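Local coordinates for protein NAD-dependent benzaldehyde dehydrogenase (Legionella pneumophila, PDB 3RHE) that is of unproven function, possibly an NAD-dependent benzaldehyde dehydrogenase, and belongs to the glyoxalase/bleomycin resistance (VOC) superfamily, at residues G110-P113 and D114-L118; V81-I84 and H85-W88. All coordinates share one frame; numbering follows the deposited sequence.

Interaction 1: G110-P113 and D114-L118; sequences GVDP and DEHRL
The H116 imidazole meets the D112 carboxylate at its edge: OD2 of D112 lies in the ring plane, 3.0 Å from CD2 of H116. One face of the same ring has the backbone O of D114 over its centre, about 4.0 Å above the plane. OD2 thus points at the C-H edge of the ring, with the ring and carboxylate planes steeply inclined, 73° apart.

The setting is a beta hairpin in which strand 105-111 turns back into strand 117-123, a type I turn from D112 to E115 lying at its tip. D112 shows how an aspartate at the first position of a turn can organise a loop. Its CG sits between the backbone N and the carbonyl carbon (chi1 77°), which directs the carboxylate into the bend. There OD1 takes two backbone N-H groups from opposite faces of its plane, D114 N at 2.8 Å and H116 N at 2.9 Å. The bond from D114 is the more bent, 141° at the hydrogen. The backbone of D112 adds a bond from E115 N to D112 O and another from D112 N to H116 O.

Below the turn, G110 and L118 form a hydrogen-bonded antiparallel pair: G110 N to L118 O and L118 N to G110 O are both 2.9 Å. V111 and R117 follow as a non-hydrogen-bonded pair; V111 CG1 lies 4.0 Å from R117 CG, and the R117 guanidinium goes on to bond P60, K61 and Y13. The two N-H groups on OD1 probably favour an ionised D112 and hold its carboxylate in the bend.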
loop_
_atom_site.group_PDB
_atom_site.type_symbol
_atom_site.label_atom_id
_atom_site.label_comp_id
_atom_site.label_asym_id
_atom_site.label_seq_id
_atom_site.Cartn_x
_atom_site.Cartn_y
_atom_site.Cartn_z
ATOM N N GLY A 110 -7.752 6.949 2.438
ATOM C CA GLY A 110 -9.064 7.034 3.036
ATOM C C GLY A 110 -9.348 5.813 3.894
ATOM O O GLY A 110 -8.505 4.920 4.015
ATOM N N VAL A 111 -10.524 5.784 4.508
ATOM C CA VAL A 111 -10.953 4.604 5.254
ATOM C C VAL A 111 -12.402 4.300 4.954
ATOM O O VAL A 111 -13.188 5.198 4.631
ATOM C CB VAL A 111 -10.809 4.773 6.781
ATOM C CG1 VAL A 111 -9.346 4.803 7.180
ATOM C CG2 VAL A 111 -11.564 6.013 7.273
ATOM N N ASP A 112 -12.762 3.033 5.071
ATOM C CA ASP A 112 -14.144 2.646 4.878
ATOM C C ASP A 112 -14.886 2.769 6.216
ATOM O O ASP A 112 -14.276 3.133 7.214
ATOM C CB ASP A 112 -14.234 1.251 4.220
ATOM C CG ASP A 112 -13.974 0.100 5.179
ATOM O OD1 ASP A 112 -13.676 0.328 6.366
ATOM O OD2 ASP A 112 -14.082 -1.072 4.723
ATOM N N PRO A 113 -16.198 2.483 6.236
ATOM C CA PRO A 113 -16.972 2.561 7.488
ATOM C C PRO A 113 -16.470 1.658 8.619
ATOM O O PRO A 113 -16.903 1.837 9.756
ATOM C CB PRO A 113 -18.375 2.114 7.061
ATOM C CG PRO A 113 -18.445 2.428 5.593
ATOM C CD PRO A 113 -17.054 2.160 5.077
ATOM N N ASP A 114 -15.587 0.708 8.319
ATOM C CA ASP A 114 -15.072 -0.194 9.343
ATOM C C ASP A 114 -13.575 0.032 9.560
ATOM O O ASP A 114 -12.871 -0.841 10.063
ATOM C CB ASP A 114 -15.351 -1.653 8.961
ATOM C CG ASP A 114 -16.837 -1.979 8.991
ATOM O OD1 ASP A 114 -17.349 -2.293 10.087
ATOM O OD2 ASP A 114 -17.492 -1.898 7.934
ATOM N N GLU A 115 -13.104 1.206 9.154
ATOM C CA GLU A 115 -11.726 1.622 9.400
ATOM C C GLU A 115 -10.660 0.853 8.632
ATOM O O GLU A 115 -9.488 0.878 9.006
ATOM C CB GLU A 115 -11.410 1.618 10.899
ATOM C CG GLU A 115 -12.226 2.650 11.654
ATOM C CD GLU A 115 -12.248 3.994 10.932
ATOM O OE1 GLU A 115 -11.221 4.694 10.953
ATOM O OE2 GLU A 115 -13.295 4.352 10.343
ATOM N N HIS A 116 -11.059 0.177 7.564
ATOM C CA HIS A 116 -10.079 -0.415 6.659
ATOM C C HIS A 116 -9.465 0.703 5.817
ATOM O O HIS A 116 -10.190 1.502 5.213
ATOM C CB HIS A 116 -10.725 -1.477 5.767
ATOM C CG HIS A 116 -11.403 -2.576 6.533
ATOM N ND1 HIS A 116 -10.711 -3.468 7.327
ATOM C CD2 HIS A 116 -12.710 -2.925 6.628
ATOM C CE1 HIS A 116 -11.560 -4.317 7.881
ATOM N NE2 HIS A 116 -12.781 -4.008 7.473
ATOM N N ARG A 117 -8.136 0.771 5.798
ATOM C CA ARG A 117 -7.439 1.798 5.021
ATOM C C ARG A 117 -7.386 1.483 3.523
ATOM O O ARG A 117 -7.152 0.341 3.099
ATOM C CB ARG A 117 -6.026 2.037 5.560
ATOM C CG ARG A 117 -5.974 2.662 6.948
ATOM C CD ARG A 117 -4.543 2.699 7.471
ATOM N NE ARG A 117 -4.420 3.456 8.712
ATOM C CZ ARG A 117 -3.265 3.887 9.214
ATOM N NH1 ARG A 117 -2.118 3.629 8.583
ATOM N NH2 ARG A 117 -3.257 4.575 10.349
ATOM N N LEU A 118 -7.594 2.525 2.737
ATOM C CA LEU A 118 -7.657 2.436 1.291
ATOM C C LEU A 118 -6.682 3.478 0.755
ATOM O O LEU A 118 -6.880 4.670 0.953
ATOM C CB LEU A 118 -9.076 2.776 0.824
ATOM C CG LEU A 118 -10.221 1.934 1.413
ATOM C CD1 LEU A 118 -11.559 2.447 0.917
ATOM C CD2 LEU A 118 -10.062 0.487 1.020
#

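Interaction 2: V81-I84 and H85-W88; sequences VDEI and HRQW
The carbonyl oxygen of D82 is gripped twice on helix 78-90: it accepts the backbone N-H of R86, with D82 O to R86 N 3.0 Å, and a hydrogen bond from a water at 3.2 Å. That water lies in the plane of the H85 ring, at its edge, and is 2.7 Å from ND1 of H85; it thus ties the imidazole to the preceding turn of the helix. The bond to R86 belongs to the regular alpha-helical ladder of i to i+4 backbone bonds, from V81 O with H85 N through I84 O with W88 N.

E83 OE1 and R86 NH2 form a salt bridge of 2.8 Å, a worked case of side chains three residues apart joining on an alpha helix. The carboxylate offers its syn lone pair, but the bond is bent (136° at the hydrogen). With the two flat groups nearly perpendicular, the pair is a single-point bridge. Both chains are bent where they meet: E83 turns at chi2 (59°) and R86 at chi3 (71°).

On another side of the helix the contact becomes apolar. V81, I84 and W88 turn to the sheet, where W88 touches L118 and I120, and F108 meets the rings of both H85 and W88 edge-to-face. I84 and W88 lie side by side, and CG2 of I84 makes a CH-pi contact over one face of the indole, 3.7 Å from the centroid of its five-membered ring.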
loop_
_atom_site.group_PDB
_atom_site.type_symbol
_atom_site.label_atom_id
_atom_site.label_comp_id
_atom_site.label_asym_id
_atom_site.label_seq_id
_atom_site.Cartn_x
_atom_site.Cartn_y
_atom_site.Cartn_z
ATOM N N VAL A 81 -3.685 10.699 -9.161
ATOM C CA VAL A 81 -3.862 10.699 -7.705
ATOM C C VAL A 81 -4.729 11.874 -7.251
ATOM O O VAL A 81 -5.639 11.701 -6.457
ATOM C CB VAL A 81 -2.514 10.789 -6.960
ATOM C CG1 VAL A 81 -2.749 10.962 -5.460
ATOM C CG2 VAL A 81 -1.658 9.578 -7.254
ATOM N N ASP A 82 -4.439 13.078 -7.751
ATOM C CA ASP A 82 -5.248 14.251 -7.400
ATOM C C ASP A 82 -6.685 14.112 -7.890
ATOM O O ASP A 82 -7.629 14.478 -7.193
ATOM C CB ASP A 82 -4.641 15.540 -7.975
ATOM C CG ASP A 82 -3.358 15.934 -7.277
ATOM O OD1 ASP A 82 -3.224 15.642 -6.067
ATOM O OD2 ASP A 82 -2.488 16.523 -7.941
ATOM N N GLU A 83 -6.846 13.589 -9.097
ATOM C CA GLU A 83 -8.184 13.425 -9.664
ATOM C C GLU A 83 -9.016 12.469 -8.802
ATOM O O GLU A 83 -10.171 12.753 -8.502
ATOM C CB GLU A 83 -8.086 12.959 -11.118
ATOM C CG GLU A 83 -9.377 12.440 -11.759
ATOM C CD GLU A 83 -10.508 13.466 -11.771
ATOM O OE1 GLU A 83 -10.244 14.685 -11.680
ATOM O OE2 GLU A 83 -11.674 13.037 -11.879
ATOM N N ILE A 84 -8.431 11.341 -8.383
ATOM C CA ILE A 84 -9.186 10.422 -7.540
ATOM C C ILE A 84 -9.468 11.050 -6.178
ATOM O O ILE A 84 -10.518 10.829 -5.587
ATOM C CB ILE A 84 -8.478 9.057 -7.358
ATOM C CG1 ILE A 84 -8.219 8.405 -8.718
ATOM C CG2 ILE A 84 -9.332 8.153 -6.471
ATOM C CD1 ILE A 84 -7.357 7.165 -8.670
ATOM N N HIS A 85 -8.522 11.834 -5.670
ATOM C CA HIS A 85 -8.752 12.510 -4.405
ATOM C C HIS A 85 -9.981 13.419 -4.481
ATOM O O HIS A 85 -10.796 13.464 -3.562
ATOM C CB HIS A 85 -7.537 13.335 -3.989
ATOM C CG HIS A 85 -7.752 14.094 -2.718
ATOM N ND1 HIS A 85 -7.922 15.461 -2.685
ATOM C CD2 HIS A 85 -7.861 13.671 -1.436
ATOM C CE1 HIS A 85 -8.108 15.849 -1.437
ATOM N NE2 HIS A 85 -8.082 14.780 -0.659
ATOM N N ARG A 86 -10.099 14.153 -5.582
ATOM C CA ARG A 86 -11.266 14.993 -5.808
ATOM C C ARG A 86 -12.553 14.172 -5.837
ATOM O O ARG A 86 -13.535 14.524 -5.187
ATOM C CB ARG A 86 -11.103 15.773 -7.112
ATOM C CG ARG A 86 -12.267 16.691 -7.419
ATOM C CD ARG A 86 -11.893 17.702 -8.484
ATOM N NE ARG A 86 -11.741 17.102 -9.807
ATOM C CZ ARG A 86 -11.561 17.810 -10.922
ATOM N NH1 ARG A 86 -11.523 19.138 -10.861
ATOM N NH2 ARG A 86 -11.427 17.198 -12.096
ATOM N N GLN A 87 -12.549 13.069 -6.582
ATOM C CA GLN A 87 -13.730 12.210 -6.650
ATOM C C GLN A 87 -14.128 11.700 -5.260
ATOM O O GLN A 87 -15.307 11.712 -4.899
ATOM C CB GLN A 87 -13.500 11.012 -7.584
ATOM C CG GLN A 87 -13.429 11.345 -9.061
ATOM C CD GLN A 87 -12.962 10.163 -9.895
ATOM O OE1 GLN A 87 -12.489 10.325 -11.023
ATOM N NE2 GLN A 87 -13.084 8.966 -9.338
ATOM N N TRP A 88 -13.144 11.257 -4.481
ATOM C CA TRP A 88 -13.427 10.696 -3.158
ATOM C C TRP A 88 -13.951 11.758 -2.181
ATOM O O TRP A 88 -14.833 11.481 -1.361
ATOM C CB TRP A 88 -12.188 9.966 -2.597
ATOM C CG TRP A 88 -11.934 8.588 -3.219
ATOM C CD1 TRP A 88 -12.377 8.138 -4.441
ATOM C CD2 TRP A 88 -11.154 7.517 -2.660
ATOM N NE1 TRP A 88 -11.937 6.847 -4.658
ATOM C CE2 TRP A 88 -11.178 6.448 -3.589
ATOM C CE3 TRP A 88 -10.445 7.352 -1.460
ATOM C CZ2 TRP A 88 -10.527 5.231 -3.351
ATOM C CZ3 TRP A 88 -9.786 6.142 -1.231
ATOM C CH2 TRP A 88 -9.835 5.101 -2.173
HETATM O O HOH W 1 -7.187 16.708 -4.973
#

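How the interactions relate
Interaction 2 comes first along the chain, within helix 78-90; interaction 1 follows at the turn of the hairpin made by strands 105-111 and 117-123. Their centres are 16 Å apart, yet the two contacts touch where the helix lies against the sheet: CH2 of W88 packs 3.9 Å from CB of L118, and the same indole comes close to G110. Strand 117-123 pairs in parallel with strand 69-74, which leads into helix 78-90. Strand 69-74, the helix and strands 95-98, 105-111 and 117-123 follow the beta-alpha-beta-beta-beta order characteristic of VOC modules; both contacts belong to that unit, the hairpin turn projecting beyond the helix-covered part.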